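Local coordinates for protein predicted ATPase involved in replication control, Cdc46/Mcm family (Methanopyrus kandleri AV19, PDB 3F8T) that belongs to the MCM family of replicative helicases and probably binds ATP and single-stranded DNA, at residues R408-P413 with M465-D470; E194-L199 with R400-Y405. The protein carries 2 engineered substitutions. All coordinates share one frame; numbering follows the deposited sequence.

Contact 1: residues R408-P413 with M465-D470; sequences REHPAP and MRLSDD. Engineered in segment 408-413: Ala412 (natural residue Lys).
The ring of His410 stands beside its own backbone N, with CG anti to the carbonyl carbon (chi1 -55°), and the carboxylate of Asp469 takes the same first torsion; from these two positions they meet in a His-carboxylate hydrogen bond between two loops of the AAA-lid region. ND1 of His410 donates to OD1 of Asp469 over 2.8 Å, with an N-H...O angle of 157°. The acceptor lies close to the ring plane, yet the donor reaches it from above the carboxylate plane, 58° out of it. One face of the imidazole rests on the backbone at Leu467 and Ser468: the Ser468 N sits over its centre and the Leu467 O is displaced toward the rim, 3.1 Å from CE1 of His410. That backbone is held in place by a Schellman motif ending helix 449-465, with Leu467, at positive phi, as its C-prime residue. Beyond it, Ser468 OG accepts from the Asp470 N, an ST turn. Two waters extend the grip on Asp469. One donates to Asp469 OD2 and to the Glu409 O at the end of helix 396-409; the other donates to OD1 and accepts from the N of Ala412, an engineered residue. OD1 therefore takes two hydrogen bonds, which would probably steady the carboxylate's rotation. Asp469 also pairs with Glu414 through backbone hydrogen bonds, and the Pro413 CA makes a CA-H...O contact of 3.2 Å with the Asp469 O.

Contact 2: residues E194-L199 with R400-Y405; sequences EEFREL and RRYLLY
Phe196 is the bump that helix 190-201 pushes against helix 396-409, its ring entering a hollow walled by Arg401, Tyr402 and Tyr405. The local axes pass 10.7 Å apart at a crossing angle of -84°, so each helix offers a short patch and large side chains bridge the gap. CA of Tyr402 forms a wall over one face of the Phe196 ring, a CH-pi contact at 4.1 Å from its centroid. Tyr402, with CG anti to the backbone N (chi1 -179°), also turns its ring edge toward that ring in an edge-to-face (T-shaped) pair, planes 84° apart and centroids separated by 5.5 Å. Tyr405 makes another wall: CD2 of Phe196 lies over the rim of its face, 3.6 Å from CD2 of Tyr405, the rings meeting obliquely. The floor is the peptide bond joining Arg401 and Tyr402, which CZ of Phe196 abuts at 3.8 Å from the Arg401 C, with CB of Arg401 beside it. One turn on, Leu199 supplies a second, smaller bump: its CD2 sits over the centre of the Tyr402 ring, 3.9 Å from the centroid. The Tyr402 ring is thus packed on its face by Leu199 and at its edge by Phe196, whose backbone O lies near the ring plane, 3.4 Å from CE1 of Tyr402. An alanine in place of Phe196 lacks the ring, and would probably open a gap beside Tyr402 and Tyr405 and let the Tyr405 ring shift. Arg401 forms a salt bridge with Glu192, and Tyr405 packs on Leu193, both from helix 190-201, which lies largely in the P-loop domain and here runs across helix 396-409 of the lid, beside the loop after helix 449-465.

How the contacts relate
Helix 396-409 and the turn that leaves it supply one side of both contacts, whose centres lie 12 Å apart: contact 2 packs the middle of the helix against helix 190-201, and contact 1 fastens the turn at its C-terminal end to the loop after helix 449-465. Tyr402 joins them, since its ring belongs to the aromatic cluster while its OH lies 2.6 Å from the Met465 O, a probable hydrogen bond. Leu467 fills the angle between the contacts, with CG 3.6 Å from the Tyr402 OH and CD2 4.1 Å from CD2 of Tyr405; its CD1 also touches NH2 of Arg197. Helix 190-201 and the 465-470 loop thus pack onto the same lid helix.

Contact 1: residues R408-P413 with M465-D470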
ATOM      1  N   ARG A 408      -6.563   5.394  -7.021  1.00 23.56           N
ATOM      2  CA  ARG A 408      -5.842   6.667  -6.970  1.00 24.93           C
ATOM      3  C   ARG A 408      -6.745   7.802  -7.461  1.00 24.16           C
ATOM      4  O   ARG A 408      -6.709   8.915  -6.928  1.00 23.35           O
ATOM      5  CB  ARG A 408      -4.568   6.613  -7.831  1.00 24.97           C
ATOM      6  CG  ARG A 408      -3.705   7.909  -7.731  1.00 27.00           C
ATOM      7  CD  ARG A 408      -2.439   7.810  -8.591  1.00 28.38           C
ATOM      8  NE  ARG A 408      -2.798   7.517  -9.979  1.00 35.05           N
ATOM      9  CZ  ARG A 408      -2.969   8.429 -10.933  1.00 37.31           C
ATOM     10  NH1 ARG A 408      -2.774   9.725 -10.676  1.00 39.48           N
ATOM     11  NH2 ARG A 408      -3.325   8.040 -12.152  1.00 35.92           N
ATOM     12  N   GLU A 409      -7.557   7.512  -8.472  1.00 23.18           N
ATOM     13  CA  GLU A 409      -8.361   8.543  -9.111  1.00 24.09           C
ATOM     14  C   GLU A 409      -9.685   8.794  -8.416  1.00 23.66           C
ATOM     15  O   GLU A 409     -10.255   9.873  -8.557  1.00 24.13           O
ATOM     16  CB  GLU A 409      -8.621   8.230 -10.588  1.00 24.19           C
ATOM     17  CG  GLU A 409      -7.386   8.332 -11.486  1.00 26.78           C
ATOM     18  CD  GLU A 409      -6.661   9.671 -11.348  1.00 29.45           C
ATOM     19  OE1 GLU A 409      -7.311  10.732 -11.394  1.00 29.89           O
ATOM     20  OE2 GLU A 409      -5.436   9.652 -11.178  1.00 31.60           O
ATOM     21  N   HIS A 410     -10.189   7.801  -7.687  1.00 23.25           N
ATOM     22  CA  HIS A 410     -11.477   7.941  -6.986  1.00 23.01           C
ATOM     23  C   HIS A 410     -11.412   7.510  -5.517  1.00 23.18           C
ATOM     24  O   HIS A 410     -12.137   6.604  -5.104  1.00 22.48           O
ATOM     25  CB  HIS A 410     -12.565   7.207  -7.775  1.00 22.74           C
ATOM     26  CG  HIS A 410     -12.648   7.673  -9.196  1.00 24.07           C
ATOM     27  ND1 HIS A 410     -13.310   8.828  -9.557  1.00 23.90           N
ATOM     28  CD2 HIS A 410     -12.072   7.200 -10.326  1.00 23.95           C
ATOM     29  CE1 HIS A 410     -13.169   9.027 -10.857  1.00 25.69           C
ATOM     30  NE2 HIS A 410     -12.420   8.054 -11.347  1.00 23.35           N
ATOM     31  N   PRO A 411     -10.535   8.164  -4.721  1.00 23.65           N
ATOM     32  CA  PRO A 411     -10.325   7.709  -3.346  1.00 23.64           C
ATOM     33  C   PRO A 411     -11.548   7.929  -2.472  1.00 23.74           C
ATOM     34  O   PRO A 411     -11.755   7.186  -1.508  1.00 23.60           O
ATOM     35  CB  PRO A 411      -9.161   8.578  -2.850  1.00 23.86           C
ATOM     36  CG  PRO A 411      -9.233   9.831  -3.698  1.00 24.27           C
ATOM     37  CD  PRO A 411      -9.699   9.340  -5.048  1.00 23.54           C
ATOM     38  N   ALA A 412     -12.366   8.920  -2.809  1.00 23.21           N
ATOM     39  CA  ALA A 412     -13.394   9.357  -1.872  1.00 23.24           C
ATOM     40  C   ALA A 412     -14.762   9.629  -2.491  1.00 23.23           C
ATOM     41  O   ALA A 412     -15.234  10.773  -2.447  1.00 23.44           O
ATOM     42  CB  ALA A 412     -12.886  10.595  -1.090  1.00 23.64           C
ATOM     43  N   PRO A 413     -15.427   8.585  -3.050  1.00 22.63           N
ATOM     44  CA  PRO A 413     -16.762   8.855  -3.573  1.00 22.14           C
ATOM     45  C   PRO A 413     -17.726   9.115  -2.423  1.00 22.56           C
ATOM     46  O   PRO A 413     -17.490   8.638  -1.313  1.00 21.23           O
ATOM     47  CB  PRO A 413     -17.169   7.557  -4.278  1.00 23.03           C
ATOM     48  CG  PRO A 413     -16.037   6.621  -4.143  1.00 22.77           C
ATOM     49  CD  PRO A 413     -15.052   7.163  -3.165  1.00 22.78           C
ATOM     50  N   MET A 465     -15.340   1.224  -8.669  1.00 21.32           N
ATOM     51  CA  MET A 465     -15.285   0.229  -9.742  1.00 22.23           C
ATOM     52  C   MET A 465     -15.886   0.744 -11.051  1.00 22.71           C
ATOM     53  O   MET A 465     -15.570   0.226 -12.137  1.00 23.15           O
ATOM     54  CB  MET A 465     -16.041  -1.016  -9.292  1.00 22.79           C
ATOM     55  CG  MET A 465     -15.638  -2.294  -9.949  1.00 24.92           C
ATOM     56  SD  MET A 465     -16.572  -3.616  -9.137  1.00 23.43           S
ATOM     57  CE  MET A 465     -15.388  -4.295  -8.013  1.00 22.87           C
ATOM     58  N   ARG A 466     -16.763   1.743 -10.940  1.00 22.23           N
ATOM     59  CA  ARG A 466     -17.380   2.399 -12.097  1.00 22.78           C
ATOM     60  C   ARG A 466     -16.621   3.670 -12.453  1.00 22.26           C
ATOM     61  O   ARG A 466     -17.091   4.466 -13.286  1.00 22.13           O
ATOM     62  CB  ARG A 466     -18.830   2.799 -11.776  1.00 23.23           C
ATOM     63  CG  ARG A 466     -19.823   1.678 -11.586  1.00 24.27           C
ATOM     64  CD  ARG A 466     -21.259   2.223 -11.508  1.00 24.48           C
ATOM     65  NE  ARG A 466     -21.470   3.108 -10.356  1.00 25.43           N
ATOM     66  CZ  ARG A 466     -21.513   4.438 -10.419  1.00 26.61           C
ATOM     67  NH1 ARG A 466     -21.384   5.061 -11.586  1.00 25.49           N
ATOM     68  NH2 ARG A 466     -21.689   5.150  -9.314  1.00 24.73           N
ATOM     69  N   LEU A 467     -15.465   3.859 -11.817  1.00 21.60           N
ATOM     70  CA  LEU A 467     -14.650   5.071 -11.940  1.00 22.36           C
ATOM     71  C   LEU A 467     -15.469   6.322 -11.623  1.00 22.48           C
ATOM     72  O   LEU A 467     -15.376   7.338 -12.319  1.00 23.20           O
ATOM     73  CB  LEU A 467     -14.011   5.169 -13.347  1.00 21.34           C
ATOM     74  CG  LEU A 467     -13.123   4.014 -13.827  1.00 20.95           C
ATOM     75  CD1 LEU A 467     -12.637   4.305 -15.248  1.00 18.32           C
ATOM     76  CD2 LEU A 467     -11.922   3.810 -12.891  1.00 20.09           C
ATOM     77  N   SER A 468     -16.258   6.259 -10.554  1.00 23.27           N
ATOM     78  CA  SER A 468     -17.109   7.376 -10.201  1.00 23.22           C
ATOM     79  C   SER A 468     -16.840   7.952  -8.806  1.00 24.05           C
ATOM     80  O   SER A 468     -16.421   7.241  -7.879  1.00 23.48           O
ATOM     81  CB  SER A 468     -18.579   6.982 -10.365  1.00 23.99           C
ATOM     82  OG  SER A 468     -19.415   7.974  -9.811  1.00 24.16           O
ATOM     83  N   ASP A 469     -17.093   9.252  -8.669  1.00 24.08           N
ATOM     84  CA  ASP A 469     -17.031   9.907  -7.372  1.00 25.05           C
ATOM     85  C   ASP A 469     -18.404  10.037  -6.714  1.00 24.93           C
ATOM     86  O   ASP A 469     -18.508  10.541  -5.598  1.00 25.06           O
ATOM     87  CB  ASP A 469     -16.374  11.277  -7.494  1.00 24.81           C
ATOM     88  CG  ASP A 469     -14.911  11.181  -7.856  1.00 26.61           C
ATOM     89  OD1 ASP A 469     -14.205  10.285  -7.339  1.00 25.94           O
ATOM     90  OD2 ASP A 469     -14.464  12.028  -8.660  1.00 31.21           O
ATOM     91  N   ASP A 470     -19.438   9.591  -7.416  1.00 25.12           N
ATOM     92  CA  ASP A 470     -20.802   9.640  -6.914  1.00 25.62           C
ATOM     93  C   ASP A 470     -21.329   8.238  -6.613  1.00 25.09           C
ATOM     94  O   ASP A 470     -21.448   7.396  -7.507  1.00 24.99           O
ATOM     95  CB  ASP A 470     -21.704  10.361  -7.916  1.00 26.14           C
ATOM     96  CG  ASP A 470     -21.270  11.796  -8.159  1.00 28.13           C
ATOM     97  OD1 ASP A 470     -20.816  12.463  -7.213  1.00 29.87           O
ATOM     98  OD2 ASP A 470     -21.360  12.247  -9.313  1.00 32.35           O
TER
HETATM   99  O   HOH W   1     -11.773  12.034  -8.941  1.00 28.15           O
HETATM  100  O   HOH W   2     -12.832  10.631  -5.068  1.00 24.81           O

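Contact 2: residues E194-L199 with R400-Y405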
ATOM      1  N   GLU A 194      -8.819   4.150 -22.859  1.00 29.61           N
ATOM      2  CA  GLU A 194      -9.982   3.670 -23.599  1.00 29.65           C
ATOM      3  C   GLU A 194     -10.462   2.294 -23.110  1.00 28.80           C
ATOM      4  O   GLU A 194     -11.659   2.100 -22.925  1.00 28.38           O
ATOM      5  CB  GLU A 194      -9.707   3.673 -25.119  1.00 30.36           C
ATOM      6  CG  GLU A 194     -10.898   3.287 -26.023  1.00 32.88           C
ATOM      7  CD  GLU A 194     -12.220   4.019 -25.705  1.00 36.73           C
ATOM      8  OE1 GLU A 194     -12.208   5.237 -25.396  1.00 36.80           O
ATOM      9  OE2 GLU A 194     -13.285   3.361 -25.775  1.00 39.47           O
ATOM     10  N   GLU A 195      -9.532   1.357 -22.890  1.00 27.93           N
ATOM     11  CA  GLU A 195      -9.888   0.042 -22.330  1.00 28.11           C
ATOM     12  C   GLU A 195     -10.567   0.216 -20.976  1.00 26.40           C
ATOM     13  O   GLU A 195     -11.579  -0.421 -20.699  1.00 26.89           O
ATOM     14  CB  GLU A 195      -8.662  -0.854 -22.128  1.00 28.40           C
ATOM     15  CG  GLU A 195      -7.874  -1.237 -23.370  1.00 31.16           C
ATOM     16  CD  GLU A 195      -6.815  -2.295 -23.042  1.00 31.12           C
ATOM     17  OE1 GLU A 195      -7.169  -3.492 -22.908  1.00 35.21           O
ATOM     18  OE2 GLU A 195      -5.633  -1.926 -22.890  1.00 36.79           O
ATOM     19  N   PHE A 196      -9.989   1.076 -20.139  1.00 25.16           N
ATOM     20  CA  PHE A 196     -10.534   1.373 -18.803  1.00 24.30           C
ATOM     21  C   PHE A 196     -11.966   1.875 -18.914  1.00 23.98           C
ATOM     22  O   PHE A 196     -12.855   1.384 -18.227  1.00 23.63           O
ATOM     23  CB  PHE A 196      -9.670   2.422 -18.085  1.00 23.92           C
ATOM     24  CG  PHE A 196      -8.330   1.916 -17.579  1.00 23.59           C
ATOM     25  CD1 PHE A 196      -7.885   0.614 -17.814  1.00 23.03           C
ATOM     26  CD2 PHE A 196      -7.493   2.787 -16.881  1.00 24.35           C
ATOM     27  CE1 PHE A 196      -6.653   0.190 -17.335  1.00 22.03           C
ATOM     28  CE2 PHE A 196      -6.244   2.386 -16.415  1.00 22.87           C
ATOM     29  CZ  PHE A 196      -5.818   1.083 -16.639  1.00 23.90           C
ATOM     30  N   ARG A 197     -12.200   2.855 -19.792  1.00 24.17           N
ATOM     31  CA  ARG A 197     -13.542   3.408 -19.933  1.00 24.16           C
ATOM     32  C   ARG A 197     -14.537   2.354 -20.396  1.00 24.44           C
ATOM     33  O   ARG A 197     -15.656   2.306 -19.897  1.00 24.26           O
ATOM     34  CB  ARG A 197     -13.572   4.634 -20.851  1.00 24.09           C
ATOM     35  CG  ARG A 197     -14.958   5.294 -20.945  1.00 24.80           C
ATOM     36  CD  ARG A 197     -15.530   5.679 -19.557  1.00 24.20           C
ATOM     37  NE  ARG A 197     -14.614   6.498 -18.755  1.00 25.62           N
ATOM     38  CZ  ARG A 197     -14.787   6.758 -17.459  1.00 24.99           C
ATOM     39  NH1 ARG A 197     -15.838   6.261 -16.822  1.00 26.23           N
ATOM     40  NH2 ARG A 197     -13.910   7.509 -16.798  1.00 24.15           N
ATOM     41  N   GLU A 198     -14.115   1.489 -21.319  1.00 25.60           N
ATOM     42  CA  GLU A 198     -14.958   0.380 -21.762  1.00 26.97           C
ATOM     43  C   GLU A 198     -15.291  -0.585 -20.630  1.00 26.99           C
ATOM     44  O   GLU A 198     -16.437  -1.005 -20.495  1.00 27.01           O
ATOM     45  CB  GLU A 198     -14.312  -0.360 -22.931  1.00 27.89           C
ATOM     46  CG  GLU A 198     -14.412   0.427 -24.247  1.00 31.63           C
ATOM     47  CD  GLU A 198     -13.560  -0.176 -25.342  1.00 36.45           C
ATOM     48  OE1 GLU A 198     -13.503  -1.422 -25.425  1.00 38.96           O
ATOM     49  OE2 GLU A 198     -12.952   0.595 -26.115  1.00 40.44           O
ATOM     50  N   LEU A 199     -14.296  -0.914 -19.812  1.00 27.67           N
ATOM     51  CA  LEU A 199     -14.525  -1.801 -18.665  1.00 27.64           C
ATOM     52  C   LEU A 199     -15.536  -1.167 -17.708  1.00 27.96           C
ATOM     53  O   LEU A 199     -16.525  -1.804 -17.332  1.00 28.41           O
ATOM     54  CB  LEU A 199     -13.199  -2.147 -17.958  1.00 27.41           C
ATOM     55  CG  LEU A 199     -13.187  -3.170 -16.811  1.00 27.71           C
ATOM     56  CD1 LEU A 199     -13.974  -4.422 -17.164  1.00 28.33           C
ATOM     57  CD2 LEU A 199     -11.749  -3.530 -16.421  1.00 27.56           C
ATOM     58  N   ARG A 400      -5.559  -5.492 -12.842  1.00 22.36           N
ATOM     59  CA  ARG A 400      -4.784  -4.921 -11.729  1.00 22.92           C
ATOM     60  C   ARG A 400      -4.489  -3.439 -11.955  1.00 21.96           C
ATOM     61  O   ARG A 400      -4.590  -2.619 -11.034  1.00 20.13           O
ATOM     62  CB  ARG A 400      -3.478  -5.678 -11.547  1.00 23.90           C
ATOM     63  CG  ARG A 400      -2.779  -5.372 -10.223  1.00 28.25           C
ATOM     64  CD  ARG A 400      -1.355  -5.911 -10.209  1.00 34.93           C
ATOM     65  NE  ARG A 400      -1.251  -7.190 -10.917  1.00 37.90           N
ATOM     66  CZ  ARG A 400      -0.690  -7.369 -12.114  1.00 40.33           C
ATOM     67  NH1 ARG A 400      -0.147  -6.351 -12.782  1.00 43.59           N
ATOM     68  NH2 ARG A 400      -0.668  -8.586 -12.641  1.00 41.89           N
ATOM     69  N   ARG A 401      -4.098  -3.100 -13.184  1.00 21.16           N
ATOM     70  CA  ARG A 401      -3.832  -1.691 -13.519  1.00 20.90           C
ATOM     71  C   ARG A 401      -5.087  -0.811 -13.427  1.00 19.92           C
ATOM     72  O   ARG A 401      -5.003   0.331 -12.966  1.00 20.18           O
ATOM     73  CB  ARG A 401      -3.168  -1.570 -14.893  1.00 20.89           C
ATOM     74  CG  ARG A 401      -1.707  -1.966 -14.871  1.00 22.81           C
ATOM     75  CD  ARG A 401      -1.159  -2.029 -16.285  1.00 24.63           C
ATOM     76  NE  ARG A 401      -1.050  -0.700 -16.866  1.00 24.50           N
ATOM     77  CZ  ARG A 401      -0.035   0.134 -16.659  1.00 25.55           C
ATOM     78  NH1 ARG A 401       0.987  -0.214 -15.879  1.00 25.02           N
ATOM     79  NH2 ARG A 401      -0.046   1.319 -17.251  1.00 26.85           N
ATOM     80  N   TYR A 402      -6.237  -1.338 -13.843  1.00 19.21           N
ATOM     81  CA  TYR A 402      -7.517  -0.641 -13.685  1.00 18.60           C
ATOM     82  C   TYR A 402      -7.802  -0.371 -12.211  1.00 18.90           C
ATOM     83  O   TYR A 402      -8.229   0.718 -11.861  1.00 18.21           O
ATOM     84  CB  TYR A 402      -8.647  -1.499 -14.246  1.00 18.84           C
ATOM     85  CG  TYR A 402     -10.047  -0.922 -14.182  1.00 19.48           C
ATOM     86  CD1 TYR A 402     -10.513  -0.090 -15.187  1.00 20.96           C
ATOM     87  CD2 TYR A 402     -10.931  -1.277 -13.161  1.00 20.48           C
ATOM     88  CE1 TYR A 402     -11.795   0.420 -15.164  1.00 22.00           C
ATOM     89  CE2 TYR A 402     -12.228  -0.783 -13.124  1.00 20.81           C
ATOM     90  CZ  TYR A 402     -12.658   0.067 -14.132  1.00 20.82           C
ATOM     91  OH  TYR A 402     -13.944   0.547 -14.136  1.00 20.34           O
ATOM     92  N   LEU A 403      -7.574  -1.375 -11.363  1.00 18.18           N
ATOM     93  CA  LEU A 403      -7.800  -1.215  -9.919  1.00 18.86           C
ATOM     94  C   LEU A 403      -6.920  -0.112  -9.358  1.00 18.64           C
ATOM     95  O   LEU A 403      -7.394   0.792  -8.669  1.00 18.97           O
ATOM     96  CB  LEU A 403      -7.515  -2.521  -9.182  1.00 18.86           C
ATOM     97  CG  LEU A 403      -7.533  -2.521  -7.645  1.00 18.69           C
ATOM     98  CD1 LEU A 403      -8.896  -2.093  -7.077  1.00 18.17           C
ATOM     99  CD2 LEU A 403      -7.164  -3.918  -7.155  1.00 18.76           C
ATOM    100  N   LEU A 404      -5.634  -0.185  -9.670  1.00 18.97           N
ATOM    101  CA  LEU A 404      -4.666   0.814  -9.217  1.00 20.14           C
ATOM    102  C   LEU A 404      -5.099   2.216  -9.618  1.00 20.35           C
ATOM    103  O   LEU A 404      -4.997   3.189  -8.824  1.00 20.01           O
ATOM    104  CB  LEU A 404      -3.290   0.508  -9.821  1.00 20.34           C
ATOM    105  CG  LEU A 404      -2.473  -0.611  -9.171  1.00 22.59           C
ATOM    106  CD1 LEU A 404      -1.227  -0.882  -9.997  1.00 24.45           C
ATOM    107  CD2 LEU A 404      -2.076  -0.245  -7.744  1.00 21.07           C
ATOM    108  N   TYR A 405      -5.526   2.321 -10.869  1.00 20.40           N
ATOM    109  CA  TYR A 405      -6.019   3.567 -11.424  1.00 20.79           C
ATOM    110  C   TYR A 405      -7.252   4.060 -10.646  1.00 19.96           C
ATOM    111  O   TYR A 405      -7.299   5.216 -10.162  1.00 20.10           O
ATOM    112  CB  TYR A 405      -6.332   3.368 -12.907  1.00 21.12           C
ATOM    113  CG  TYR A 405      -6.772   4.625 -13.611  1.00 23.32           C
ATOM    114  CD1 TYR A 405      -5.854   5.618 -13.952  1.00 25.25           C
ATOM    115  CD2 TYR A 405      -8.107   4.821 -13.942  1.00 24.42           C
ATOM    116  CE1 TYR A 405      -6.273   6.782 -14.601  1.00 25.96           C
ATOM    117  CE2 TYR A 405      -8.530   5.969 -14.584  1.00 24.97           C
ATOM    118  CZ  TYR A 405      -7.611   6.932 -14.912  1.00 24.40           C
ATOM    119  OH  TYR A 405      -8.040   8.066 -15.542  1.00 27.64           O
TER